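Local coordinates for insecticidal crystal protein Cry35Ab1 (Bacillus thuringiensis, PDB 4JP0), which forms one half of a binary insecticidal toxin active on western corn rootworm, needing its partner protein for maximal toxicity and probably targeting the larval midgut epithelium, at residues L354-N358 against H359-E363; V219-R222 against P223-K227; N369-K372 against S373-I376; D269-K272 against T273-N276; L180-C183 against I184-N187. All coordinates share one frame; numbering follows the deposited sequence.

Contact 1: residues L354-N358 against H359-E363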
loop_
_atom_site.group_PDB
_atom_site.type_symbol
_atom_site.label_atom_id
_atom_site.label_comp_id
_atom_site.label_asym_id
_atom_site.label_seq_id
_atom_site.Cartn_x
_atom_site.Cartn_y
_atom_site.Cartn_z
ATOM N N LEU A 354 29.487 0.218 -26.714
ATOM C CA LEU A 354 29.606 1.341 -25.783
ATOM C C LEU A 354 31.084 1.668 -25.575
ATOM O O LEU A 354 31.480 2.840 -25.550
ATOM C CB LEU A 354 28.927 1.016 -24.447
ATOM C CG LEU A 354 28.870 2.116 -23.388
ATOM C CD1 LEU A 354 28.232 3.376 -23.950
ATOM C CD2 LEU A 354 28.106 1.633 -22.121
ATOM N N LEU A 355 31.898 0.630 -25.427
ATOM C CA LEU A 355 33.309 0.839 -25.206
ATOM C C LEU A 355 33.943 1.597 -26.370
ATOM O O LEU A 355 34.902 2.363 -26.183
ATOM C CB LEU A 355 34.025 -0.491 -25.042
ATOM C CG LEU A 355 33.883 -1.198 -23.688
ATOM C CD1 LEU A 355 34.534 -2.558 -23.722
ATOM C CD2 LEU A 355 34.477 -0.340 -22.570
ATOM N N LEU A 356 33.445 1.335 -27.571
ATOM C CA LEU A 356 34.012 1.971 -28.756
ATOM C C LEU A 356 33.826 3.505 -28.786
ATOM O O LEU A 356 34.481 4.178 -29.586
ATOM C CB LEU A 356 33.454 1.356 -30.023
ATOM C CG LEU A 356 33.961 -0.023 -30.479
ATOM C CD1 LEU A 356 33.128 -0.453 -31.716
ATOM C CD2 LEU A 356 35.422 -0.030 -30.834
ATOM N N THR A 357 32.963 4.052 -27.931
ATOM C CA THR A 357 32.783 5.511 -27.905
ATOM C C THR A 357 33.928 6.243 -27.222
ATOM O O THR A 357 34.014 7.475 -27.271
ATOM C CB THR A 357 31.488 5.925 -27.230
ATOM O OG1 THR A 357 31.466 5.411 -25.897
ATOM C CG2 THR A 357 30.318 5.265 -27.920
ATOM N N ASN A 358 34.801 5.529 -26.553
ATOM C CA ASN A 358 36.003 6.134 -25.969
ATOM C C ASN A 358 37.214 5.204 -25.849
ATOM O O ASN A 358 38.048 5.384 -25.031
ATOM C CB ASN A 358 35.694 6.831 -24.654
ATOM C CG ASN A 358 35.268 5.881 -23.547
ATOM O OD1 ASN A 358 35.072 4.726 -23.750
ATOM N ND2 ASN A 358 35.127 6.415 -22.372
ATOM N N HIS A 359 37.247 4.234 -26.747
ATOM C CA HIS A 359 38.360 3.323 -26.840
ATOM C C HIS A 359 38.633 3.049 -28.296
ATOM O O HIS A 359 37.770 3.169 -29.095
ATOM C CB HIS A 359 38.064 1.968 -26.183
ATOM C CG HIS A 359 37.959 2.001 -24.695
ATOM N ND1 HIS A 359 36.858 2.479 -24.043
ATOM C CD2 HIS A 359 38.822 1.617 -23.735
ATOM C CE1 HIS A 359 37.035 2.374 -22.750
ATOM N NE2 HIS A 359 38.224 1.857 -22.536
ATOM N N SER A 360 39.820 2.617 -28.623
ATOM C CA SER A 360 40.055 2.193 -29.989
ATOM C C SER A 360 39.588 0.741 -30.245
ATOM O O SER A 360 39.319 0.025 -29.344
ATOM C CB SER A 360 41.520 2.328 -30.347
ATOM O OG SER A 360 42.270 1.510 -29.557
ATOM N N TYR A 361 39.533 0.354 -31.509
ATOM C CA TYR A 361 39.190 -0.999 -31.897
ATOM C C TYR A 361 40.120 -1.958 -31.233
ATOM O O TYR A 361 39.699 -2.879 -30.639
ATOM C CB TYR A 361 39.250 -1.158 -33.397
ATOM C CG TYR A 361 38.032 -0.688 -34.091
ATOM C CD1 TYR A 361 38.047 0.384 -34.922
ATOM C CD2 TYR A 361 36.850 -1.291 -33.873
ATOM C CE1 TYR A 361 36.921 0.798 -35.520
ATOM C CE2 TYR A 361 35.735 -0.882 -34.471
ATOM C CZ TYR A 361 35.761 0.144 -35.293
ATOM O OH TYR A 361 34.616 0.519 -35.850
ATOM N N GLU A 362 41.409 -1.713 -31.308
ATOM C CA GLU A 362 42.351 -2.658 -30.714
ATOM C C GLU A 362 42.103 -2.784 -29.214
ATOM O O GLU A 362 42.211 -3.871 -28.663
ATOM C CB GLU A 362 43.809 -2.283 -31.050
ATOM C CG GLU A 362 44.221 -2.747 -32.450
ATOM C CD GLU A 362 45.331 -1.905 -33.077
ATOM O OE1 GLU A 362 46.356 -2.478 -33.514
ATOM O OE2 GLU A 362 45.172 -0.663 -33.156
ATOM N N GLU A 363 41.777 -1.672 -28.547
ATOM C CA GLU A 363 41.494 -1.731 -27.111
ATOM C C GLU A 363 40.241 -2.553 -26.822
ATOM O O GLU A 363 40.231 -3.422 -25.968
ATOM C CB GLU A 363 41.329 -0.322 -26.503
ATOM C CG GLU A 363 42.653 0.447 -26.421
ATOM C CD GLU A 363 42.513 1.861 -25.865
ATOM O OE1 GLU A 363 41.370 2.408 -25.832
ATOM O OE2 GLU A 363 43.559 2.443 -25.476
#

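Contact 2: residues V219-R222 against P223-K227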
loop_
_atom_site.group_PDB
_atom_site.type_symbol
_atom_site.label_atom_id
_atom_site.label_comp_id
_atom_site.label_asym_id
_atom_site.label_seq_id
_atom_site.Cartn_x
_atom_site.Cartn_y
_atom_site.Cartn_z
ATOM N N VAL A 219 18.691 -17.601 -24.809
ATOM C CA VAL A 219 18.694 -17.983 -26.213
ATOM C C VAL A 219 20.110 -18.177 -26.696
ATOM O O VAL A 219 20.994 -17.421 -26.322
ATOM C CB VAL A 219 18.084 -16.875 -27.048
ATOM C CG1 VAL A 219 18.075 -17.269 -28.521
ATOM C CG2 VAL A 219 16.654 -16.575 -26.571
ATOM N N ALA A 220 20.326 -19.221 -27.487
ATOM C CA ALA A 220 21.632 -19.503 -28.091
ATOM C C ALA A 220 21.541 -19.231 -29.576
ATOM O O ALA A 220 20.654 -19.765 -30.250
ATOM C CB ALA A 220 22.021 -20.943 -27.857
ATOM N N LEU A 221 22.453 -18.414 -30.086
ATOM C CA LEU A 221 22.475 -18.086 -31.499
ATOM C C LEU A 221 23.741 -18.528 -32.199
ATOM O O LEU A 221 24.853 -18.368 -31.682
ATOM C CB LEU A 221 22.303 -16.580 -31.728
ATOM C CG LEU A 221 20.943 -16.018 -31.320
ATOM C CD1 LEU A 221 20.979 -15.578 -29.886
ATOM C CD2 LEU A 221 20.548 -14.881 -32.222
ATOM N N ARG A 222 23.573 -19.043 -33.406
ATOM C CA ARG A 222 24.721 -19.358 -34.233
ATOM C C ARG A 222 25.118 -18.086 -34.995
ATOM O O ARG A 222 24.422 -17.079 -34.926
ATOM C CB ARG A 222 24.369 -20.498 -35.203
ATOM C CG ARG A 222 23.800 -21.714 -34.462
ATOM C CD ARG A 222 23.970 -23.042 -35.207
ATOM N NE ARG A 222 23.300 -23.062 -36.496
ATOM C CZ ARG A 222 23.301 -24.135 -37.288
ATOM N NH1 ARG A 222 23.907 -25.227 -36.880
ATOM N NH2 ARG A 222 22.713 -24.132 -38.471
ATOM N N PRO A 223 26.241 -18.115 -35.702
ATOM C CA PRO A 223 26.641 -16.961 -36.511
ATOM C C PRO A 223 25.586 -16.555 -37.530
ATOM O O PRO A 223 24.921 -17.398 -38.159
ATOM C CB PRO A 223 27.910 -17.454 -37.239
ATOM C CG PRO A 223 28.461 -18.512 -36.354
ATOM C CD PRO A 223 27.235 -19.207 -35.753
ATOM N N HIS A 224 25.414 -15.242 -37.657
ATOM C CA HIS A 224 24.624 -14.646 -38.734
ATOM C C HIS A 224 23.177 -15.107 -38.762
ATOM O O HIS A 224 22.671 -15.536 -39.785
ATOM C CB HIS A 224 25.302 -14.890 -40.103
ATOM C CG HIS A 224 26.650 -14.236 -40.242
ATOM N ND1 HIS A 224 26.829 -12.869 -40.179
ATOM C CD2 HIS A 224 27.885 -14.767 -40.422
ATOM C CE1 HIS A 224 28.115 -12.587 -40.327
ATOM N NE2 HIS A 224 28.775 -13.721 -40.477
ATOM N N GLU A 225 22.496 -15.005 -37.638
ATOM C CA GLU A 225 21.099 -15.400 -37.648
ATOM C C GLU A 225 20.323 -14.599 -36.635
ATOM O O GLU A 225 20.894 -14.096 -35.674
ATOM C CB GLU A 225 20.949 -16.892 -37.350
ATOM C CG GLU A 225 21.168 -17.273 -35.887
ATOM C CD GLU A 225 20.687 -18.697 -35.628
ATOM O OE1 GLU A 225 20.023 -19.229 -36.550
ATOM O OE2 GLU A 225 20.971 -19.291 -34.556
ATOM N N LYS A 226 19.020 -14.477 -36.889
ATOM C CA LYS A 226 18.083 -13.856 -35.973
ATOM C C LYS A 226 17.298 -15.026 -35.412
ATOM O O LYS A 226 17.088 -16.030 -36.093
ATOM C CB LYS A 226 17.100 -12.948 -36.720
ATOM C CG LYS A 226 17.717 -11.985 -37.758
ATOM C CD LYS A 226 16.640 -10.957 -38.206
ATOM C CE LYS A 226 17.223 -9.696 -38.883
ATOM N NZ LYS A 226 16.138 -8.695 -39.211
ATOM N N LYS A 227 16.856 -14.918 -34.175
ATOM C CA LYS A 227 16.102 -16.013 -33.590
ATOM C C LYS A 227 14.938 -15.410 -32.858
ATOM O O LYS A 227 15.104 -14.461 -32.111
ATOM C CB LYS A 227 16.983 -16.810 -32.633
ATOM C CG LYS A 227 16.763 -18.307 -32.696
ATOM C CD LYS A 227 17.582 -19.027 -31.642
ATOM C CE LYS A 227 17.761 -20.500 -31.986
ATOM N NZ LYS A 227 18.516 -21.211 -30.911
HETATM O O HOH W 1 18.373 -21.273 -27.834
HETATM O O HOH W 2 21.350 -21.531 -37.285
#

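Contact 3: residues N369-K372 against S373-I376. Unlike the reference sequence in segment 373-376: I376 (reference Lys).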
loop_
_atom_site.group_PDB
_atom_site.type_symbol
_atom_site.label_atom_id
_atom_site.label_comp_id
_atom_site.label_asym_id
_atom_site.label_seq_id
_atom_site.Cartn_x
_atom_site.Cartn_y
_atom_site.Cartn_z
ATOM N N ASN A 369 37.269 -9.506 -26.077
ATOM C CA ASN A 369 37.575 -10.729 -26.813
ATOM C C ASN A 369 36.876 -10.792 -28.147
ATOM O O ASN A 369 36.905 -11.824 -28.818
ATOM C CB ASN A 369 37.198 -11.957 -26.010
ATOM C CG ASN A 369 38.338 -12.468 -25.188
ATOM O OD1 ASN A 369 38.652 -11.916 -24.128
ATOM N ND2 ASN A 369 38.976 -13.545 -25.665
ATOM N N ILE A 370 36.246 -9.693 -28.542
ATOM C CA ILE A 370 35.573 -9.653 -29.843
ATOM C C ILE A 370 36.511 -9.138 -30.955
ATOM O O ILE A 370 37.094 -8.072 -30.813
ATOM C CB ILE A 370 34.327 -8.786 -29.722
ATOM C CG1 ILE A 370 33.368 -9.382 -28.680
ATOM C CG2 ILE A 370 33.628 -8.655 -31.032
ATOM C CD1 ILE A 370 32.212 -8.419 -28.331
ATOM N N PRO A 371 36.651 -9.884 -32.054
ATOM C CA PRO A 371 37.568 -9.509 -33.148
ATOM C C PRO A 371 37.234 -8.161 -33.802
ATOM O O PRO A 371 36.065 -7.792 -33.886
ATOM C CB PRO A 371 37.369 -10.637 -34.184
ATOM C CG PRO A 371 36.726 -11.765 -33.438
ATOM C CD PRO A 371 35.939 -11.152 -32.318
ATOM N N LYS A 372 38.245 -7.456 -34.311
ATOM C CA LYS A 372 37.999 -6.152 -34.912
ATOM C C LYS A 372 36.999 -6.206 -36.065
ATOM O O LYS A 372 36.114 -5.356 -36.162
ATOM C CB LYS A 372 39.306 -5.508 -35.349
ATOM C CG LYS A 372 39.140 -4.183 -36.083
ATOM C CD LYS A 372 40.493 -3.583 -36.447
ATOM C CE LYS A 372 40.358 -2.130 -36.930
ATOM N NZ LYS A 372 41.686 -1.447 -37.274
ATOM N N SER A 373 37.094 -7.224 -36.918
ATOM C CA SER A 373 36.156 -7.271 -38.030
ATOM C C SER A 373 34.735 -7.338 -37.466
ATOM O O SER A 373 33.832 -6.693 -37.974
ATOM C CB SER A 373 36.437 -8.456 -38.961
ATOM O OG SER A 373 36.276 -9.676 -38.257
ATOM N N THR A 374 34.540 -8.091 -36.392
ATOM C CA THR A 374 33.208 -8.202 -35.814
ATOM C C THR A 374 32.769 -6.884 -35.220
ATOM O O THR A 374 31.593 -6.511 -35.315
ATOM C CB THR A 374 33.177 -9.270 -34.732
ATOM O OG1 THR A 374 33.369 -10.555 -35.340
ATOM C CG2 THR A 374 31.793 -9.343 -34.114
ATOM N N LEU A 375 33.708 -6.201 -34.567
ATOM C CA LEU A 375 33.425 -4.894 -33.975
ATOM C C LEU A 375 32.905 -3.946 -35.056
ATOM O O LEU A 375 31.972 -3.169 -34.845
ATOM C CB LEU A 375 34.678 -4.330 -33.322
ATOM C CG LEU A 375 35.079 -5.018 -32.028
ATOM C CD1 LEU A 375 36.339 -4.381 -31.484
ATOM C CD2 LEU A 375 33.945 -5.008 -30.988
ATOM N N ILE A 376 33.514 -4.015 -36.228
ATOM C CA ILE A 376 33.062 -3.181 -37.319
ATOM C C ILE A 376 31.675 -3.610 -37.829
ATOM O O ILE A 376 30.799 -2.762 -38.050
ATOM C CB ILE A 376 34.087 -3.192 -38.419
ATOM C CG1 ILE A 376 35.382 -2.548 -37.898
ATOM C CG2 ILE A 376 33.524 -2.482 -39.656
ATOM C CD1 ILE A 376 36.524 -2.555 -38.910
#

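Contact 4: residues D269-K272 against T273-N276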
loop_
_atom_site.group_PDB
_atom_site.type_symbol
_atom_site.label_atom_id
_atom_site.label_comp_id
_atom_site.label_asym_id
_atom_site.label_seq_id
_atom_site.Cartn_x
_atom_site.Cartn_y
_atom_site.Cartn_z
ATOM N N ASP A 269 -8.978 2.513 -0.371
ATOM C CA ASP A 269 -9.233 3.611 -1.278
ATOM C C ASP A 269 -8.930 4.959 -0.665
ATOM O O ASP A 269 -8.530 5.843 -1.331
ATOM C CB ASP A 269 -10.648 3.634 -1.837
ATOM C CG ASP A 269 -10.751 4.527 -3.038
ATOM O OD1 ASP A 269 -10.114 4.198 -4.029
ATOM O OD2 ASP A 269 -11.382 5.571 -2.985
ATOM N N GLU A 270 -9.151 5.078 0.626
ATOM C CA GLU A 270 -8.984 6.355 1.274
ATOM C C GLU A 270 -7.550 6.689 1.641
ATOM O O GLU A 270 -7.309 7.754 2.220
ATOM C CB GLU A 270 -9.916 6.504 2.491
ATOM C CG GLU A 270 -11.368 6.723 2.104
ATOM C CD GLU A 270 -12.344 6.404 3.227
ATOM O OE1 GLU A 270 -11.953 5.774 4.227
ATOM O OE2 GLU A 270 -13.520 6.742 3.102
ATOM N N ILE A 271 -6.610 5.788 1.343
ATOM C CA ILE A 271 -5.211 6.106 1.570
ATOM C C ILE A 271 -4.419 5.986 0.269
ATOM O O ILE A 271 -3.184 5.862 0.275
ATOM C CB ILE A 271 -4.566 5.244 2.716
ATOM C CG1 ILE A 271 -4.639 3.748 2.385
ATOM C CG2 ILE A 271 -5.271 5.544 4.081
ATOM C CD1 ILE A 271 -3.629 2.896 3.163
ATOM N N LYS A 272 -5.116 5.996 -0.845
ATOM C CA LYS A 272 -4.416 5.863 -2.130
ATOM C C LYS A 272 -3.298 6.872 -2.394
ATOM O O LYS A 272 -2.299 6.535 -3.051
ATOM C CB LYS A 272 -5.392 5.859 -3.328
ATOM C CG LYS A 272 -6.106 7.160 -3.539
ATOM C CD LYS A 272 -7.209 7.012 -4.604
ATOM C CE LYS A 272 -8.462 7.804 -4.215
ATOM N NZ LYS A 272 -9.170 8.198 -5.474
ATOM N N THR A 273 -3.441 8.089 -1.901
ATOM C CA THR A 273 -2.388 9.092 -2.078
ATOM C C THR A 273 -1.164 8.685 -1.270
ATOM O O THR A 273 -0.026 8.817 -1.724
ATOM C CB THR A 273 -2.882 10.466 -1.611
ATOM O OG1 THR A 273 -3.865 10.945 -2.533
ATOM C CG2 THR A 273 -1.778 11.510 -1.676
ATOM N N GLN A 274 -1.406 8.192 -0.068
ATOM C CA GLN A 274 -0.338 7.723 0.812
ATOM C C GLN A 274 0.393 6.554 0.168
ATOM O O GLN A 274 1.620 6.468 0.187
ATOM C CB GLN A 274 -0.942 7.256 2.128
ATOM C CG GLN A 274 0.076 6.547 3.059
ATOM C CD GLN A 274 -0.594 5.979 4.285
ATOM O OE1 GLN A 274 -1.669 6.445 4.677
ATOM N NE2 GLN A 274 0.053 5.006 4.927
ATOM N N LEU A 275 -0.380 5.627 -0.382
ATOM C CA LEU A 275 0.235 4.501 -1.061
ATOM C C LEU A 275 1.070 4.953 -2.254
ATOM O O LEU A 275 2.162 4.467 -2.477
ATOM C CB LEU A 275 -0.820 3.487 -1.489
ATOM C CG LEU A 275 -1.605 2.819 -0.361
ATOM C CD1 LEU A 275 -2.558 1.776 -0.966
ATOM C CD2 LEU A 275 -0.668 2.167 0.662
ATOM N N ASN A 276 0.528 5.849 -3.057
ATOM C CA ASN A 276 1.232 6.295 -4.248
ATOM C C ASN A 276 2.563 6.922 -3.826
ATOM O O ASN A 276 3.633 6.604 -4.357
ATOM C CB ASN A 276 0.347 7.325 -4.975
ATOM C CG ASN A 276 1.083 8.109 -6.042
ATOM O OD1 ASN A 276 1.204 9.333 -5.957
ATOM N ND2 ASN A 276 1.505 7.431 -7.087
#

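Contact 5: residues L180-C183 against I184-N187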
loop_
_atom_site.group_PDB
_atom_site.type_symbol
_atom_site.label_atom_id
_atom_site.label_comp_id
_atom_site.label_asym_id
_atom_site.label_seq_id
_atom_site.Cartn_x
_atom_site.Cartn_y
_atom_site.Cartn_z
ATOM N N LEU A 180 2.635 2.445 6.728
ATOM C CA LEU A 180 1.807 1.818 7.762
ATOM C C LEU A 180 0.338 1.867 7.355
ATOM O O LEU A 180 -0.181 2.936 6.963
ATOM C CB LEU A 180 1.971 2.571 9.067
ATOM C CG LEU A 180 3.359 2.421 9.683
ATOM C CD1 LEU A 180 3.442 3.163 11.013
ATOM C CD2 LEU A 180 3.652 0.965 9.888
ATOM N N VAL A 181 -0.331 0.726 7.445
ATOM C CA VAL A 181 -1.725 0.663 7.019
ATOM C C VAL A 181 -2.641 0.360 8.183
ATOM O O VAL A 181 -2.470 -0.629 8.865
ATOM C CB VAL A 181 -1.915 -0.416 5.910
ATOM C CG1 VAL A 181 -3.411 -0.567 5.485
ATOM C CG2 VAL A 181 -1.024 -0.070 4.722
ATOM N N PRO A 182 -3.617 1.221 8.408
ATOM C CA PRO A 182 -4.611 0.987 9.457
ATOM C C PRO A 182 -5.214 -0.433 9.372
ATOM O O PRO A 182 -5.637 -0.877 8.294
ATOM C CB PRO A 182 -5.680 2.007 9.116
ATOM C CG PRO A 182 -4.878 3.206 8.584
ATOM C CD PRO A 182 -3.825 2.484 7.697
ATOM N N CYS A 183 -5.309 -1.114 10.506
ATOM C CA CYS A 183 -5.800 -2.482 10.513
ATOM C C CYS A 183 -7.230 -2.578 9.992
ATOM O O CYS A 183 -7.581 -3.591 9.425
ATOM C CB CYS A 183 -5.660 -3.140 11.911
ATOM S SG CYS A 183 -6.604 -2.296 13.202
ATOM N N ILE A 184 -8.025 -1.519 10.159
ATOM C CA ILE A 184 -9.385 -1.526 9.657
ATOM C C ILE A 184 -9.448 -1.696 8.148
ATOM O O ILE A 184 -10.473 -2.131 7.627
ATOM C CB ILE A 184 -10.181 -0.259 10.107
ATOM C CG1 ILE A 184 -9.427 1.014 9.706
ATOM C CG2 ILE A 184 -10.400 -0.294 11.642
ATOM C CD1 ILE A 184 -10.291 2.305 9.813
ATOM N N MET A 185 -8.366 -1.345 7.457
ATOM C CA MET A 185 -8.310 -1.447 5.998
ATOM C C MET A 185 -7.701 -2.780 5.559
ATOM O O MET A 185 -7.484 -3.007 4.356
ATOM C CB MET A 185 -7.454 -0.312 5.434
ATOM C CG MET A 185 -8.024 1.053 5.720
ATOM S SD MET A 185 -6.870 2.349 5.305
ATOM C CE MET A 185 -7.648 3.734 6.146
ATOM N N VAL A 186 -7.407 -3.642 6.517
ATOM C CA VAL A 186 -6.796 -4.929 6.223
ATOM C C VAL A 186 -7.700 -6.087 6.570
ATOM O O VAL A 186 -8.162 -6.176 7.693
ATOM C CB VAL A 186 -5.487 -5.098 7.008
ATOM C CG1 VAL A 186 -4.963 -6.542 6.869
ATOM C CG2 VAL A 186 -4.468 -4.070 6.527
ATOM N N ASN A 187 -7.962 -6.964 5.602
ATOM C CA ASN A 187 -8.758 -8.150 5.860
ATOM C C ASN A 187 -7.790 -9.264 6.213
ATOM O O ASN A 187 -7.129 -9.812 5.329
ATOM C CB ASN A 187 -9.622 -8.499 4.643
ATOM C CG ASN A 187 -10.238 -9.890 4.733
ATOM O OD1 ASN A 187 -10.694 -10.293 5.827
ATOM N ND2 ASN A 187 -10.330 -10.657 3.734
#

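Contact 1: residues L354-N358 against H359-E363
A short connection between two helices, 349-355 and 361-368, brings H359 back against L355 and sets Y361 beside L356. The imidazole of H359 bonds back to the residue four places before it. Its ND1 donates to L355 O at 2.9 Å, with an N-H...O angle of 135°, so the bond is clearly bent. The acceptor lies near the ring edge, about 18° out of the ring plane. L355 O also takes the backbone N-H of N358, which closes a type I turn from L355 to N358. Two donors therefore grip this one carbonyl. The side chain of L355 adds an apolar touch, CD2 to H359 CE1 at 3.7 Å. H359 has CG anti to its carbonyl carbon (chi1 -70°), which swings the ring back to the turn.

Next to this, L356 meets Y361 at a slant to its ring: L356 CD2 reaches Y361 CD2 at 3.6 Å, and L356 CD1 meets Y361 CE2 at 3.8 Å. The next helix starts with a capping box. E363 OE1 accepts from S360 N at 3.2 Å, from above the carboxylate plane. In return S360 OG takes a weak bond from E363 N at 3.4 Å.

The linker lies at the surface. L355 also packs on I367 and T368 of helix 361-368, L356 and H359 touch V364, and Y361 leans on K372, L375 and I376 of helix 372-380.

Contact 2: residues V219-R222 against P223-K227
The side chains of K227 and E225 each reach over to the backbone of 219-222. K227 NZ donates to A220 O at 2.7 Å, approaching almost in line with the carbonyl (C=O...N angle 161°). R222 N donates to E225 OE2 at 2.9 Å, and this bond is nearly straight, with an N-H...O angle of 171°. The N-H comes from above the carboxylate plane. E225 holds CG between its backbone N and carbonyl carbon, and the rest of the chain runs extended to the R222 amide.

Two waters extend these grips. One accepts from A220 N and from K227 NZ, so the ammonium and the A220 amide share it. The other accepts from R222 NE at 2.6 Å and donates to E225 OE1 at 2.8 Å. The guanidinium and carboxylate are thus joined through water rather than directly, with R222 NE 4.8 Å from E225 OE2.

The apolar contacts come from V219 and L221, the buried residues here. V219 CG1 touches K227 CD at 3.6 Å, the two side chains running antiparallel alongside each other. L221 CD2 meets E225 O at 3.6 Å and also lies near K227 CB. L221 continues onto I299, N301 and M307.

Strands 219-221 and 225-227 run antiparallel at 163°, but 8.0 Å apart. Each bonds to another strand: V219 and L221 to S309 and M307, E225 and K227 to N301 and I299. H224 and E225 lie together opposite N301, a G1 beta bulge where the chain passes from one sheet to the other.

Contact 3: residues N369-K372 against S373-I376
I370 and L375 form the close-packed side of this helix start. I370 CG2 meets L375 CD2 at 3.7 Å, and the same methyl meets T374 CG2 at 3.7 Å. It can serve both because CG2 stands anti to the backbone N of I370, with CG1 anti to the carbonyl carbon (chi1 -61°). The side chains of I370 and T374 cross at about a right angle. L375 CD1 lies 3.8 Å from I370 O, a buried carbonyl that has no polar partner in the model.

The P371 ring lies alongside T374, pointing the same way, with CD 4.0 Å from T374 OG1. That hydroxyl is hydrogen-bonded to Q305 OE1. P371 is the N-cap residue. Its carbonyl receives L375 N at 2.9 Å, and K372 O receives I376 N at 2.9 Å. These are the first i to i+4 bonds of the helix.

The other side is looser. K372 and S373 are exposed. The K372 chain runs out extended, and its CG comes no closer than 4.2 Å to CD1 of I376, a residue that differs from the reference lysine. I376 CG1 comes to 3.4 Å from K372 O.

The segment is the turn between helices 361-368 and 372-380. I370 packs on P347 and on H349 and A352 of helix 349-355. L375 touches A352 too, and also Y361 and V364. K372, though exposed, touches Y361 and E365 of helix 361-368.

Contact 4: residues D269-K272 against T273-N276
I271 is the N-cap residue of helix 272-279, and its side chain packs on the first turn, against Q274 and L275. Its CB lies 3.7 Å from Q274 OE1. The CG2 branch is 3.8 Å from the same oxygen. CG1 takes the other course, to 4.2 Å from L275 CG. The tip, CD1, ends 3.9 Å from L275 CD2. With CG1 set between the backbone N and the carbonyl carbon (chi1 60°), one branch can face the glutamine and the other the leucine. Beyond the helix start, I271 touches I52 and M185.

The Q274 chain is extended, so its amide reaches past I271 to strand 174-182. There NE2 is held by T179 OG1 and L180 O. This double grip fixes the amide and leaves OE1 turned to I271. D53 serves the opening turn from outside, accepting from T273 N through OD2 and weakly from Q274 N through OD1. A carboxylate at this end probably interacts well with the helix dipole.

L275 also packs on M257 and F259 of strand 257-259. N276 ND2 bonds to I281 O. The backbone closes the turn twice. N276 N donates to K272 O, tilted 31° from the carbonyl plane. L275 N donates to I271 O at 2.9 Å, nearly in line with the carbonyl at a C=O...N angle of 167°.

Contact 5: residues L180-C183 against I184-N187
M185 N donates to P182 O at 2.9 Å. V186 N follows with a bond to C183 O, also at 2.9 Å. Both link residues three apart, as in a 3-10 turn. Each donor stands above its carbonyl plane, 47° out of it at P182 O and 62° at C183 O. The tight turn thus brings the N-H groups over the carbonyls.

The side chain of M185 runs obliquely across the proline ring. Its SD lies 3.9 Å from P182 CD, and its CE reaches P182 CG at 3.7 Å. M185 has CG anti to its carbonyl carbon (chi1 -63°) and an extended chain beyond, which carries the thioether along the ring. P182 CB also meets I184 CG1 at 3.9 Å, so the ring is touched by two side chains of the turn.

V181 packs on V186 and on the base of M185. Its CG1 meets V186 CG2 at 3.8 Å, the two valines crossing at about a right angle, and it also lies 4.1 Å from M185 CB. All six residues from V181 to V186 are buried.

The turn ends strand 174-182, the edge strand of a four-stranded antiparallel sheet. V181 pairs with Y203 of strand 202-221, where V181 also packs on L205 and V186 on Y203. P182, C183 and I184 rest on F50 of strand 43-52, while M185 touches I52. C183 meets Q196 and I197 of helix 193-199.

Overall arrangement
The five contacts fall into two groups at distant places in the chain. Contacts 4 and 5 lie near its centre, about 12 Å apart between centres, and they touch. Contact 5 is wholly buried and its side-chain packing apolar; contact 4 is partly buried, with polar side chains held from outside. Contacts 1, 2 and 3 lie more than 40 Å from the chain centre. Contact 1 is a surface contact; contacts 2 and 3 are partly buried. Contacts 1 and 3 lie on successive C-terminal helices and meet through Y361. Contact 2 stands about 8 Å from contact 3 at nearest atoms. It relies on charged side chains and water. Contacts 2 and 5 reach neighbouring strands of one sheet, with centres about 52 Å apart.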